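Local coordinates for protein HTP-2 (Caenorhabditis elegans, PDB 4TZM) that is a meiotic HORMA-domain protein that binds a short closure motif of HTP-3 and probably takes part in assembling the chromosome axis, at residues A[107-111]-A[219-223]. Sequence-based numbering, arbitrary orientation.
Sequences EISLV and TFYTL
Tyr221 meets Glu107, Ser109 and Val111, and Phe220 meets chiefly Glu107. This joins the loop after strand 214-217 to strand 105-113 of the antiparallel HORMA-domain sheet. The tight part is the tip of Tyr221. Its hydroxyl donates a hydrogen bond to Glu107, with OH 2.6 Å from OE2 of the carboxylate. OE2 takes it on the syn lone pair and lies at the edge of the ring. The carboxylate and the Tyr221 ring are turned 77° apart. Glu107 reaches this point because its chain is extended, with CG anti to the backbone N (chi1 171°). Its other oxygen, OE1, sits at the edge of the Phe220 ring, 3.6 Å from CE2. Beside the bond, Ser109 OG is 3.5 Å from Tyr221 CE2. The two aromatic side chains also pack on each other, since Tyr221 CD2 lies over the centre of the Phe220 ring. Phe220 further meets an aromatic side chain of the bound peptide, the two rings nearly parallel, so the loop also borders the closure-motif site. A leucine in place of Tyr221 would probably leave the buried Glu107 carboxylate without its hydroxyl donor and uncover part of Phe220. The Val111 end is sparser, and the loop residues flanking the two rings, Thr219 and Thr222, are exposed. Here the contact thins to one methyl, Val111 CG2, which lies 3.8 Å from Tyr221 CD2.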
ATOM      1  N   GLU A 107      -6.115   4.587  -6.542  1.00 52.34           N
ATOM      2  CA  GLU A 107      -5.216   3.443  -6.587  1.00 51.50           C
ATOM      3  C   GLU A 107      -3.772   3.883  -6.775  1.00 52.14           C
ATOM      4  O   GLU A 107      -3.491   4.737  -7.612  1.00 54.82           O
ATOM      5  CB  GLU A 107      -5.606   2.498  -7.725  1.00 55.05           C
ATOM      6  CG  GLU A 107      -4.585   1.395  -7.979  1.00 58.24           C
ATOM      7  CD  GLU A 107      -4.933   0.512  -9.165  1.00 63.14           C
ATOM      8  OE1 GLU A 107      -6.052   0.635  -9.705  1.00 65.65           O
ATOM      9  OE2 GLU A 107      -4.080  -0.310  -9.559  1.00 63.93           O
ATOM     10  N   ILE A 108      -2.854   3.312  -6.002  1.00 48.66           N
ATOM     11  CA  ILE A 108      -1.436   3.469  -6.307  1.00 48.15           C
ATOM     12  C   ILE A 108      -0.825   2.104  -6.610  1.00 51.86           C
ATOM     13  O   ILE A 108      -1.008   1.142  -5.858  1.00 50.84           O
ATOM     14  CB  ILE A 108      -0.655   4.165  -5.166  1.00 46.98           C
ATOM     15  CG1 ILE A 108       0.840   4.175  -5.496  1.00 53.06           C
ATOM     16  CG2 ILE A 108      -0.916   3.496  -3.825  1.00 42.05           C
ATOM     17  CD1 ILE A 108       1.685   4.975  -4.537  1.00 54.29           C
ATOM     18  N   SER A 109      -0.116   2.018  -7.730  1.00 53.32           N
ATOM     19  CA  SER A 109       0.443   0.746  -8.165  1.00 54.23           C
ATOM     20  C   SER A 109       1.937   0.820  -8.439  1.00 54.48           C
ATOM     21  O   SER A 109       2.440   1.804  -8.994  1.00 53.70           O
ATOM     22  CB  SER A 109      -0.285   0.247  -9.415  1.00 59.16           C
ATOM     23  OG  SER A 109      -1.615  -0.128  -9.110  1.00 61.10           O
ATOM     24  N   LEU A 110       2.639  -0.228  -8.024  1.00 51.02           N
ATOM     25  CA  LEU A 110       4.017  -0.445  -8.426  1.00 52.72           C
ATOM     26  C   LEU A 110       4.006  -1.245  -9.721  1.00 57.41           C
ATOM     27  O   LEU A 110       3.591  -2.403  -9.737  1.00 58.51           O
ATOM     28  CB  LEU A 110       4.799  -1.181  -7.340  1.00 51.08           C
ATOM     29  CG  LEU A 110       6.208  -1.600  -7.753  1.00 57.25           C
ATOM     30  CD1 LEU A 110       6.972  -0.403  -8.297  1.00 60.73           C
ATOM     31  CD2 LEU A 110       6.955  -2.227  -6.590  1.00 56.91           C
ATOM     32  N   VAL A 111       4.457  -0.623 -10.805  1.00 58.70           N
ATOM     33  CA  VAL A 111       4.327  -1.208 -12.133  1.00 64.32           C
ATOM     34  C   VAL A 111       5.677  -1.570 -12.746  1.00 69.60           C
ATOM     35  O   VAL A 111       6.558  -0.720 -12.872  1.00 70.23           O
ATOM     36  CB  VAL A 111       3.581  -0.244 -13.076  1.00 67.29           C
ATOM     37  CG1 VAL A 111       3.611  -0.758 -14.505  1.00 70.48           C
ATOM     38  CG2 VAL A 111       2.151  -0.043 -12.601  1.00 66.73           C
ATOM     39  N   THR A 219      -2.394   7.864 -19.500  1.00 93.71           N
ATOM     40  CA  THR A 219      -2.196   6.419 -19.534  1.00 91.71           C
ATOM     41  C   THR A 219      -1.862   5.866 -18.149  1.00 85.86           C
ATOM     42  O   THR A 219      -1.015   6.408 -17.436  1.00 82.41           O
ATOM     43  CB  THR A 219      -1.076   6.024 -20.521  1.00 94.17           C
ATOM     44  OG1 THR A 219       0.001   6.965 -20.428  1.00 94.77           O
ATOM     45  CG2 THR A 219      -1.599   6.016 -21.949  1.00 97.59           C
ATOM     46  N   PHE A 220      -2.539   4.782 -17.781  1.00 84.43           N
ATOM     47  CA  PHE A 220      -2.301   4.098 -16.513  1.00 79.97           C
ATOM     48  C   PHE A 220      -1.394   2.895 -16.758  1.00 79.75           C
ATOM     49  O   PHE A 220      -0.216   3.051 -17.083  1.00 79.42           O
ATOM     50  CB  PHE A 220      -3.626   3.655 -15.886  1.00 78.23           C
ATOM     51  CG  PHE A 220      -3.565   3.440 -14.395  1.00 73.62           C
ATOM     52  CD1 PHE A 220      -2.519   3.949 -13.644  1.00 71.18           C
ATOM     53  CD2 PHE A 220      -4.562   2.724 -13.747  1.00 71.73           C
ATOM     54  CE1 PHE A 220      -2.471   3.751 -12.275  1.00 66.13           C
ATOM     55  CE2 PHE A 220      -4.516   2.524 -12.379  1.00 67.42           C
ATOM     56  CZ  PHE A 220      -3.471   3.037 -11.644  1.00 63.58           C
ATOM     57  N   TYR A 221      -1.950   1.697 -16.604  1.00 79.68           N
ATOM     58  CA  TYR A 221      -1.272   0.474 -17.027  1.00 80.54           C
ATOM     59  C   TYR A 221      -2.284  -0.523 -17.582  1.00 84.78           C
ATOM     60  O   TYR A 221      -3.461  -0.490 -17.226  1.00 85.79           O
ATOM     61  CB  TYR A 221      -0.477  -0.155 -15.873  1.00 75.13           C
ATOM     62  CG  TYR A 221      -1.314  -0.636 -14.703  1.00 70.38           C
ATOM     63  CD1 TYR A 221      -1.919  -1.890 -14.719  1.00 69.96           C
ATOM     64  CD2 TYR A 221      -1.483   0.156 -13.576  1.00 66.57           C
ATOM     65  CE1 TYR A 221      -2.681  -2.330 -13.655  1.00 66.47           C
ATOM     66  CE2 TYR A 221      -2.241  -0.278 -12.507  1.00 64.46           C
ATOM     67  CZ  TYR A 221      -2.838  -1.520 -12.551  1.00 63.97           C
ATOM     68  OH  TYR A 221      -3.593  -1.953 -11.488  1.00 62.97           O
ATOM     69  N   THR A 222      -1.820  -1.406 -18.457  1.00 88.73           N
ATOM     70  CA  THR A 222      -2.668  -2.453 -19.010  1.00 91.16           C
ATOM     71  C   THR A 222      -2.036  -3.810 -18.707  1.00 89.19           C
ATOM     72  O   THR A 222      -0.829  -3.901 -18.480  1.00 86.71           O
ATOM     73  CB  THR A 222      -2.867  -2.276 -20.531  1.00 98.57           C
ATOM     74  OG1 THR A 222      -3.225  -0.917 -20.814  1.00 98.18           O
ATOM     75  CG2 THR A 222      -3.958  -3.202 -21.054  1.00102.45           C
ATOM     76  N   LEU A 223      -2.854  -4.857 -18.685  1.00 90.63           N
ATOM     77  CA  LEU A 223      -2.375  -6.195 -18.383  1.00 92.41           C
ATOM     78  C   LEU A 223      -2.415  -7.078 -19.623  1.00100.14           C
ATOM     79  O   LEU A 223      -3.141  -6.787 -20.572  1.00103.94           O
ATOM     80  CB  LEU A 223      -3.214  -6.822 -17.267  1.00 88.34           C
ATOM     81  CG  LEU A 223      -3.396  -6.002 -15.991  1.00 81.41           C
ATOM     82  CD1 LEU A 223      -4.362  -6.693 -15.041  1.00 76.84           C
ATOM     83  CD2 LEU A 223      -2.052  -5.765 -15.323  1.00 79.54           C
TER